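Local coordinates for protein chloramphenicol acetyltransferase (Aliivibrio fischeri, PDB 6PXA) that probably transfers an acetyl group from acetyl-CoA to chloramphenicol, as a trimeric acyltransferase of the hexapeptide repeat family, at residues I79-Q91 with V124-P138. Residues are numbered along the deposited sequence; the frame is centred on the assembly and turned at random. Where two conformers were deposited one is given.
With TCH (taurocholic acid), chain R.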
loop_
_atom_site.group_PDB
_atom_site.type_symbol
_atom_site.label_atom_id
_atom_site.label_comp_id
_atom_site.label_asym_id
_atom_site.label_seq_id
_atom_site.Cartn_x
_atom_site.Cartn_y
_atom_site.Cartn_z
ATOM N N ILE B 79 -11.914 6.719 10.909
ATOM C CA ILE B 79 -11.341 6.332 9.621
ATOM C C ILE B 79 -10.015 7.069 9.432
ATOM O O ILE B 79 -9.989 8.295 9.252
ATOM C CB ILE B 79 -12.310 6.600 8.461
ATOM C CG1 ILE B 79 -13.615 5.816 8.683
ATOM C CG2 ILE B 79 -11.642 6.206 7.146
ATOM C CD1 ILE B 79 -14.574 5.887 7.505
ATOM N N ALA B 80 -8.908 6.323 9.424
ATOM C CA ALA B 80 -7.588 6.946 9.368
ATOM C C ALA B 80 -7.155 7.253 7.933
ATOM O O ALA B 80 -7.761 6.797 6.953
ATOM C CB ALA B 80 -6.539 6.063 10.058
ATOM N N SER B 81 -6.063 8.015 7.822
ATOM C CA SER B 81 -5.665 8.601 6.541
ATOM C C SER B 81 -5.413 7.519 5.493
ATOM O O SER B 81 -4.845 6.461 5.787
ATOM C CB SER B 81 -4.417 9.456 6.722
ATOM O OG SER B 81 -4.185 10.300 5.600
ATOM N N GLY B 82 -5.870 7.777 4.270
ATOM C CA GLY B 82 -5.630 6.868 3.170
ATOM C C GLY B 82 -6.425 5.583 3.184
ATOM O O GLY B 82 -6.249 4.761 2.279
ATOM N N ALA B 83 -7.279 5.364 4.175
ATOM C CA ALA B 83 -8.181 4.227 4.106
ATOM C C ALA B 83 -9.042 4.328 2.843
ATOM O O ALA B 83 -9.398 5.420 2.394
ATOM C CB ALA B 83 -9.042 4.161 5.370
ATOM N N THR B 84 -9.302 3.190 2.216
ATOM C CA THR B 84 -9.887 3.166 0.880
ATOM C C THR B 84 -11.052 2.192 0.838
ATOM O O THR B 84 -10.926 1.036 1.278
ATOM C CB THR B 84 -8.835 2.783 -0.175
ATOM O OG1 THR B 84 -7.814 3.793 -0.211
ATOM C CG2 THR B 84 -9.474 2.701 -1.547
ATOM N N PHE B 85 -12.189 2.673 0.333
ATOM C CA PHE B 85 -13.367 1.857 0.043
ATOM C C PHE B 85 -13.478 1.680 -1.467
ATOM O O PHE B 85 -13.702 2.646 -2.209
ATOM C CB PHE B 85 -14.623 2.498 0.622
ATOM C CG PHE B 85 -14.543 2.681 2.114
ATOM C CD1 PHE B 85 -14.884 1.642 2.968
ATOM C CD2 PHE B 85 -14.081 3.872 2.652
ATOM C CE1 PHE B 85 -14.787 1.801 4.342
ATOM C CE2 PHE B 85 -13.973 4.041 4.024
ATOM C CZ PHE B 85 -14.340 2.990 4.871
ATOM N N MET B 86 -13.309 0.455 -1.924
ATOM C CA MET B 86 -13.393 0.191 -3.357
ATOM C C MET B 86 -14.840 -0.108 -3.726
ATOM O O MET B 86 -15.419 -1.076 -3.224
ATOM C CB MET B 86 -12.480 -0.965 -3.739
ATOM C CG MET B 86 -10.988 -0.657 -3.434
ATOM S SD MET B 86 -10.209 0.552 -4.481
ATOM C CE MET B 86 -9.873 -0.486 -5.913
ATOM N N MET B 87 -15.426 0.727 -4.585
ATOM C CA MET B 87 -16.809 0.518 -4.970
ATOM C C MET B 87 -16.828 -0.005 -6.401
ATOM O O MET B 87 -15.780 -0.359 -6.951
ATOM C CB MET B 87 -17.602 1.803 -4.764
ATOM C CG MET B 87 -17.574 2.331 -3.294
ATOM S SD MET B 87 -18.033 1.095 -2.053
ATOM C CE MET B 87 -19.824 0.982 -2.339
ATOM N N ALA B 88 -18.036 -0.087 -6.983
ATOM C CA ALA B 88 -18.276 -0.498 -8.371
ATOM C C ALA B 88 -17.992 -1.976 -8.621
ATOM O O ALA B 88 -17.713 -2.371 -9.762
ATOM C CB ALA B 88 -17.484 0.359 -9.369
ATOM N N GLY B 89 -18.098 -2.812 -7.594
ATOM C CA GLY B 89 -18.064 -4.255 -7.819
ATOM C C GLY B 89 -16.863 -4.709 -8.611
ATOM O O GLY B 89 -15.721 -4.307 -8.346
ATOM N N ASN B 90 -17.098 -5.551 -9.609
ATOM C CA ASN B 90 -15.997 -6.052 -10.425
ATOM C C ASN B 90 -15.548 -5.067 -11.491
ATOM O O ASN B 90 -14.708 -5.431 -12.318
ATOM C CB ASN B 90 -16.390 -7.377 -11.090
ATOM C CG ASN B 90 -17.514 -7.223 -12.135
ATOM O OD1 ASN B 90 -18.106 -6.154 -12.295
ATOM N ND2 ASN B 90 -17.798 -8.309 -12.850
ATOM N N GLN B 91 -16.107 -3.855 -11.519
ATOM C CA GLN B 91 -15.777 -2.852 -12.539
ATOM C C GLN B 91 -15.779 -3.431 -13.959
ATOM O O GLN B 91 -14.995 -3.012 -14.811
ATOM C CB GLN B 91 -14.432 -2.195 -12.231
ATOM C CG GLN B 91 -14.405 -1.470 -10.905
ATOM C CD GLN B 91 -13.065 -0.775 -10.632
ATOM O OE1 GLN B 91 -12.315 -0.445 -11.557
ATOM N NE2 GLN B 91 -12.771 -0.548 -9.357
ATOM N N VAL B 124 -20.066 -0.632 6.872
ATOM C CA VAL B 124 -19.253 -0.530 8.079
ATOM C C VAL B 124 -20.187 -0.238 9.251
ATOM O O VAL B 124 -20.954 0.738 9.224
ATOM C CB VAL B 124 -18.158 0.536 7.940
ATOM C CG1 VAL B 124 -17.300 0.569 9.210
ATOM C CG2 VAL B 124 -17.280 0.232 6.724
ATOM N N GLY B 125 -20.156 -1.106 10.264
ATOM C CA GLY B 125 -21.027 -0.967 11.413
ATOM C C GLY B 125 -20.590 0.181 12.305
ATOM O O GLY B 125 -19.837 1.056 11.874
ATOM N N ASN B 126 -21.027 0.168 13.558
ATOM C CA ASN B 126 -20.804 1.264 14.489
ATOM C C ASN B 126 -19.565 0.994 15.327
ATOM O O ASN B 126 -19.218 -0.158 15.597
ATOM C CB ASN B 126 -22.012 1.442 15.409
ATOM C CG ASN B 126 -23.293 1.596 14.630
ATOM O OD1 ASN B 126 -23.586 2.675 14.135
ATOM N ND2 ASN B 126 -24.048 0.509 14.492
ATOM N N ASP B 127 -18.906 2.077 15.739
ATOM C CA ASP B 127 -17.743 2.003 16.608
ATOM C C ASP B 127 -16.622 1.190 15.951
ATOM O O ASP B 127 -16.005 0.325 16.573
ATOM C CB ASP B 127 -18.121 1.421 17.972
ATOM C CG ASP B 127 -16.939 1.441 18.952
ATOM O OD1 ASP B 127 -16.225 2.466 18.988
ATOM O OD2 ASP B 127 -16.703 0.436 19.650
ATOM N N VAL B 128 -16.369 1.463 14.674
ATOM C CA VAL B 128 -15.347 0.744 13.910
ATOM C C VAL B 128 -14.179 1.669 13.652
ATOM O O VAL B 128 -14.362 2.820 13.231
ATOM C CB VAL B 128 -15.923 0.177 12.592
ATOM C CG1 VAL B 128 -14.804 -0.385 11.701
ATOM C CG2 VAL B 128 -16.944 -0.894 12.885
ATOM N N TRP B 129 -12.980 1.191 13.984
ATOM C CA TRP B 129 -11.727 1.907 13.790
ATOM C C TRP B 129 -11.019 1.287 12.593
ATOM O O TRP B 129 -10.733 0.085 12.599
ATOM C CB TRP B 129 -10.871 1.797 15.052
ATOM C CG TRP B 129 -9.511 2.423 14.994
ATOM C CD1 TRP B 129 -9.097 3.459 14.205
ATOM C CD2 TRP B 129 -8.388 2.050 15.792
ATOM N NE1 TRP B 129 -7.763 3.743 14.453
ATOM C CE2 TRP B 129 -7.314 2.898 15.432
ATOM C CE3 TRP B 129 -8.181 1.073 16.771
ATOM C CZ2 TRP B 129 -6.055 2.790 16.010
ATOM C CZ3 TRP B 129 -6.919 0.973 17.343
ATOM C CH2 TRP B 129 -5.882 1.822 16.956
ATOM N N ILE B 130 -10.762 2.093 11.567
ATOM C CA ILE B 130 -10.160 1.627 10.312
ATOM C C ILE B 130 -8.809 2.314 10.159
ATOM O O ILE B 130 -8.735 3.523 9.894
ATOM C CB ILE B 130 -11.061 1.889 9.089
ATOM C CG1 ILE B 130 -12.425 1.200 9.260
ATOM C CG2 ILE B 130 -10.370 1.444 7.785
ATOM C CD1 ILE B 130 -13.362 1.404 8.110
ATOM N N GLY B 131 -7.745 1.538 10.298
ATOM C CA GLY B 131 -6.405 2.081 10.294
ATOM C C GLY B 131 -5.974 2.613 8.940
ATOM O O GLY B 131 -6.635 2.445 7.899
ATOM N N SER B 132 -4.790 3.233 8.963
ATOM C CA SER B 132 -4.314 4.002 7.825
ATOM C C SER B 132 -4.033 3.077 6.651
ATOM O O SER B 132 -3.452 2.003 6.816
ATOM C CB SER B 132 -3.055 4.784 8.189
ATOM O OG SER B 132 -2.682 5.649 7.115
ATOM N N GLU B 133 -4.511 3.471 5.474
ATOM C CA GLU B 133 -4.188 2.798 4.216
ATOM C C GLU B 133 -4.737 1.378 4.155
ATOM O O GLU B 133 -4.337 0.572 3.289
ATOM C CB GLU B 133 -2.654 2.826 3.977
ATOM C CG GLU B 133 -2.170 4.232 3.667
ATOM C CD GLU B 133 -0.699 4.315 3.264
ATOM O OE1 GLU B 133 -0.160 5.412 3.400
ATOM O OE2 GLU B 133 -0.109 3.315 2.804
ATOM N N ALA B 134 -5.706 1.058 5.008
ATOM C CA ALA B 134 -6.430 -0.179 4.818
ATOM C C ALA B 134 -7.260 -0.045 3.549
ATOM O O ALA B 134 -7.619 1.063 3.131
ATOM C CB ALA B 134 -7.328 -0.492 6.025
ATOM N N MET B 135 -7.479 -1.167 2.882
ATOM C CA MET B 135 -8.303 -1.196 1.684
ATOM C C MET B 135 -9.456 -2.163 1.882
ATOM O O MET B 135 -9.232 -3.359 2.113
ATOM C CB MET B 135 -7.497 -1.589 0.453
ATOM C CG MET B 135 -8.137 -1.061 -0.818
ATOM S SD MET B 135 -7.469 -1.772 -2.339
ATOM C CE MET B 135 -6.383 -0.424 -2.829
ATOM N N ILE B 136 -10.673 -1.645 1.737
ATOM C CA ILE B 136 -11.928 -2.372 1.945
ATOM C C ILE B 136 -12.517 -2.709 0.571
ATOM O O ILE B 136 -12.910 -1.810 -0.183
ATOM C CB ILE B 136 -12.920 -1.534 2.760
ATOM C CG1 ILE B 136 -12.274 -1.003 4.036
ATOM C CG2 ILE B 136 -14.129 -2.356 3.127
ATOM C CD1 ILE B 136 -11.818 -2.106 4.942
ATOM N N MET B 137 -12.568 -3.991 0.234
ATOM C CA MET B 137 -12.973 -4.410 -1.107
ATOM C C MET B 137 -14.499 -4.459 -1.222
ATOM O O MET B 137 -15.207 -4.388 -0.214
ATOM C CB MET B 137 -12.334 -5.758 -1.430
ATOM C CG MET B 137 -10.788 -5.767 -1.417
ATOM S SD MET B 137 -10.029 -4.748 -2.660
ATOM C CE MET B 137 -10.123 -3.237 -1.927
ATOM N N PRO B 138 -15.046 -4.550 -2.452
ATOM C CA PRO B 138 -16.511 -4.431 -2.615
ATOM C C PRO B 138 -17.279 -5.517 -1.890
ATOM O O PRO B 138 -16.836 -6.662 -1.785
ATOM C CB PRO B 138 -16.721 -4.542 -4.133
ATOM C CG PRO B 138 -15.352 -4.135 -4.748
ATOM C CD PRO B 138 -14.348 -4.654 -3.755
HETATM C C1 TCH R . -18.893 2.483 -14.359
HETATM C C2 TCH R . -19.637 3.095 -15.618
HETATM C C3 TCH R . -20.654 2.083 -16.206
HETATM O O3 TCH R . -21.190 2.605 -17.365
HETATM C C4 TCH R . -19.998 0.685 -16.515
HETATM C C5 TCH R . -19.254 0.099 -15.290
HETATM C C6 TCH R . -18.558 -1.240 -15.650
HETATM C C7 TCH R . -17.263 -1.080 -16.559
HETATM O O7 TCH R . -17.611 -0.762 -17.861
HETATM C C8 TCH R . -16.293 -0.009 -16.015
HETATM C C9 TCH R . -17.090 1.330 -15.742
HETATM C C10 TCH R . -18.234 1.139 -14.719
HETATM C C11 TCH R . -16.086 2.431 -15.338
HETATM C C12 TCH R . -14.952 2.597 -16.211
HETATM O O12 TCH R . -15.298 3.250 -17.419
HETATM C C13 TCH R . -14.228 1.180 -16.624
HETATM C C14 TCH R . -15.162 0.306 -17.070
HETATM C C15 TCH R . -14.307 -1.013 -17.403
HETATM C C16 TCH R . -13.145 -0.454 -18.081
HETATM C C17 TCH R . -13.183 1.069 -17.864
HETATM C C18 TCH R . -13.495 0.651 -15.380
HETATM C C19 TCH R . -17.697 0.562 -13.414
HETATM O O1S TCH R . -11.796 -2.048 -26.367
HETATM C C20 TCH R . -11.835 1.566 -17.612
HETATM C C21 TCH R . -11.745 3.082 -17.258
HETATM C C22 TCH R . -11.068 1.314 -18.943
HETATM C C23 TCH R . -11.448 2.267 -20.075
HETATM C C24 TCH R . -10.693 1.823 -21.317
HETATM N N24 TCH R . -11.329 0.910 -22.238
HETATM O O24 TCH R . -9.586 2.195 -21.532
HETATM C C25 TCH R . -10.588 0.487 -23.405
HETATM C C26 TCH R . -11.260 -0.761 -23.957
HETATM S S26 TCH R . -11.024 -0.737 -25.744
HETATM O O2S TCH R . -11.549 0.735 -26.271
HETATM O O3S TCH R . -9.418 -0.939 -26.079
HETATM O O HOH W 1 -15.738 -1.157 -0.613
#
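Phe85 reaches into the interior of a left-handed parallel beta-helix, the fold of the hexapeptide acyltransferases, and meets Val124, Ile130 and Ile136 of the neighbouring coil. The side chains of Phe85 and Ile136 run side by side, Phe85 CD1 being 3.7 Å from Ile136 CB, while Ile130 comes from the opposite direction and its CD1 meets the ring edge, near its plane, 3.7 Å from Phe85 CZ. The Val124 side chain runs at about a right angle to that of Phe85, with Val124 CG2 3.8 Å from Phe85 CE1. Phe85 and Ile136 pair in the parallel register and so project from the same face; chi1 of -59° swings the ring to the side of its own backbone N, where CD1 and CE1 lie against Ile136. Ala83 closes this apolar core against Ile130 CG2.

Parallel strand pairing binds the two coils: the amides of Ala80, Ile136 and Met86 point almost straight at the carbonyl oxygens of Ile130, Thr84 and Ile136. At the corner, type II turns stack, Ala80 to Ala83 upon Gly131 to Ala134. Ser132 OG, anti to its own backbone N (chi1 -174°), donates to Ser81 O at 2.7 Å, and Glu133 N adds a weak bond to the same oxygen. The Glu133 carboxylate forms salt bridges with Arg151 and with Arg48 of the second subunit, so this corner faces the trimer interface.

Packing is looser past Met86. Pro138 rests on backbone, and beyond it the partly exposed turn from Ala88 to Gln91 leaves the coil for the bound taurocholic acid, Gln91 O approaching its C15 to 3.3 Å. Where the strands end, a water lies 2.6 Å from Met86 O and 2.9 Å from Ile136 O.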